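Local coordinates for transcriptional regulatory protein (Chlamydia trachomatis, PDB 3Q7R) that binds a DNA element in its own promoter and may act as a global positive regulator of transcription, here represented by its receiver domain, at residues E30-E35 and S110-F115. Sequence-based numbering, arbitrary orientation.
Sequences ELLNPE and SAISLF
The backbones of L32, in the loop that follows helix 22-31, and S113, in the C-terminal half of helix 105-118, come closest with 8.4 Å between their CA atoms, and side chains bridge that separation. L32 supplies all of the contact from its side, pointing at the helix and splitting its two methyls between neighbouring residues. CD1 meets the CD1 methyl of I112 at 4.2 Å, a loose apolar touch between two branched chains that run at about a right angle to each other. S113 has two conformers; in the one described here, CD2 of L32 lies against OG of S113 at 3.7 Å, a van der Waals contact with the hydroxyl rather than a polar one. In that conformer chi1 is -60°, which sets OG of S113 beside its own backbone N, where it hydrogen-bonds the carbonyl O of K109 one turn back. K109, Y37 and C39 also touch L32, so this buried side chain is shared between helix 105-118 and strand 37-42. Beyond L32 the chain turns toward that strand through an Asx turn: OD1 of N33 accepts from N of E35 at 2.9 Å, with the donor 55° out of the carbonyl plane. On helix 105-118, A111, L114 and F115 pack on W97 of the second subunit, and OG of S110 hydrogen-bonds OD1 of D93 there. The contact joins the loop after the first helix to the last helix; both helices pack on the same face of the parallel five-stranded sheet of order 2-1-3-4-5, as in the CheY-like receiver fold of response regulators.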
# COMPACT_ATOMS: atom_id res chain seq x y z
N GLU A 30 -20.64 -4.76 -1.34
CA GLU A 30 -21.42 -5.24 -2.48
C GLU A 30 -20.58 -5.48 -3.74
O GLU A 30 -21.02 -6.18 -4.64
CB GLU A 30 -22.60 -4.31 -2.76
CG GLU A 30 -22.29 -2.86 -3.05
CD GLU A 30 -23.56 -2.01 -3.10
OE1 GLU A 30 -24.60 -2.50 -2.60
OE2 GLU A 30 -23.52 -0.88 -3.64
N LEU A 31 -19.39 -4.90 -3.81
CA LEU A 31 -18.51 -5.15 -4.95
C LEU A 31 -17.64 -6.38 -4.78
O LEU A 31 -17.05 -6.86 -5.77
CB LEU A 31 -17.61 -3.94 -5.21
CG LEU A 31 -18.37 -2.64 -5.56
CD1 LEU A 31 -17.42 -1.45 -5.64
CD2 LEU A 31 -19.14 -2.81 -6.88
N LEU A 32 -17.51 -6.86 -3.55
CA LEU A 32 -16.65 -8.01 -3.25
C LEU A 32 -17.45 -9.29 -3.42
O LEU A 32 -18.62 -9.34 -3.04
CB LEU A 32 -16.07 -7.93 -1.83
CG LEU A 32 -14.94 -6.90 -1.66
CD1 LEU A 32 -14.60 -6.66 -0.22
CD2 LEU A 32 -13.70 -7.35 -2.43
N ASN A 33 -16.85 -10.32 -4.00
CA ASN A 33 -17.54 -11.62 -4.17
C ASN A 33 -17.58 -12.28 -2.80
O ASN A 33 -16.51 -12.50 -2.21
CB ASN A 33 -16.77 -12.50 -5.15
CG ASN A 33 -17.33 -13.90 -5.22
OD1 ASN A 33 -18.30 -14.23 -4.55
ND2 ASN A 33 -16.70 -14.75 -6.03
N PRO A 34 -18.78 -12.54 -2.26
CA PRO A 34 -18.87 -12.99 -0.87
C PRO A 34 -18.33 -14.41 -0.68
O PRO A 34 -18.06 -14.81 0.44
CB PRO A 34 -20.37 -12.92 -0.56
CG PRO A 34 -21.04 -13.06 -1.88
CD PRO A 34 -20.11 -12.39 -2.88
N GLU A 35 -18.15 -15.15 -1.77
CA GLU A 35 -17.53 -16.46 -1.68
C GLU A 35 -16.04 -16.33 -1.34
O GLU A 35 -15.43 -17.25 -0.79
CB GLU A 35 -17.72 -17.24 -2.98
CG GLU A 35 -19.18 -17.56 -3.27
CD GLU A 35 -19.37 -18.35 -4.55
OE1 GLU A 35 -18.39 -18.57 -5.29
OE2 GLU A 35 -20.53 -18.74 -4.80
N SER A 110 -10.54 -3.12 -4.85
CA SER A 110 -9.36 -3.59 -5.56
C SER A 110 -8.16 -3.73 -4.63
O SER A 110 -7.35 -4.64 -4.79
CB SER A 110 -9.02 -2.67 -6.75
OG SER A 110 -10.04 -2.79 -7.76
N ALA A 111 -8.06 -2.80 -3.68
CA ALA A 111 -6.94 -2.83 -2.76
C ALA A 111 -7.03 -4.02 -1.82
O ALA A 111 -6.02 -4.64 -1.52
CB ALA A 111 -6.90 -1.52 -1.94
N ILE A 112 -8.22 -4.26 -1.25
CA ILE A 112 -8.42 -5.41 -0.38
C ILE A 112 -8.09 -6.69 -1.15
O ILE A 112 -7.41 -7.58 -0.64
CB ILE A 112 -9.90 -5.42 0.08
CG1 ILE A 112 -10.15 -4.33 1.12
CG2 ILE A 112 -10.32 -6.81 0.60
CD1 ILE A 112 -11.69 -4.10 1.37
N SER A 113 -8.55 -6.76 -2.39
CA SER A 113 -8.30 -7.95 -3.21
C SER A 113 -6.80 -8.15 -3.49
O SER A 113 -6.29 -9.28 -3.46
CB SER A 113 -9.11 -7.88 -4.51
OG SER A 113 -10.49 -7.81 -4.23
N LEU A 114 -6.10 -7.07 -3.79
CA LEU A 114 -4.66 -7.17 -4.06
C LEU A 114 -3.92 -7.55 -2.79
O LEU A 114 -3.04 -8.41 -2.81
CB LEU A 114 -4.11 -5.85 -4.61
CG LEU A 114 -2.59 -5.82 -4.83
CD1 LEU A 114 -2.12 -6.92 -5.80
CD2 LEU A 114 -2.18 -4.46 -5.39
N PHE A 115 -4.25 -6.88 -1.68
CA PHE A 115 -3.52 -7.12 -0.44
C PHE A 115 -3.62 -8.58 -0.02
O PHE A 115 -2.62 -9.23 0.32
CB PHE A 115 -4.08 -6.21 0.66
CG PHE A 115 -3.19 -6.11 1.87
CD1 PHE A 115 -2.58 -4.91 2.17
CD2 PHE A 115 -2.96 -7.21 2.68
CE1 PHE A 115 -1.73 -4.80 3.29
CE2 PHE A 115 -2.10 -7.10 3.78
CZ PHE A 115 -1.49 -5.92 4.08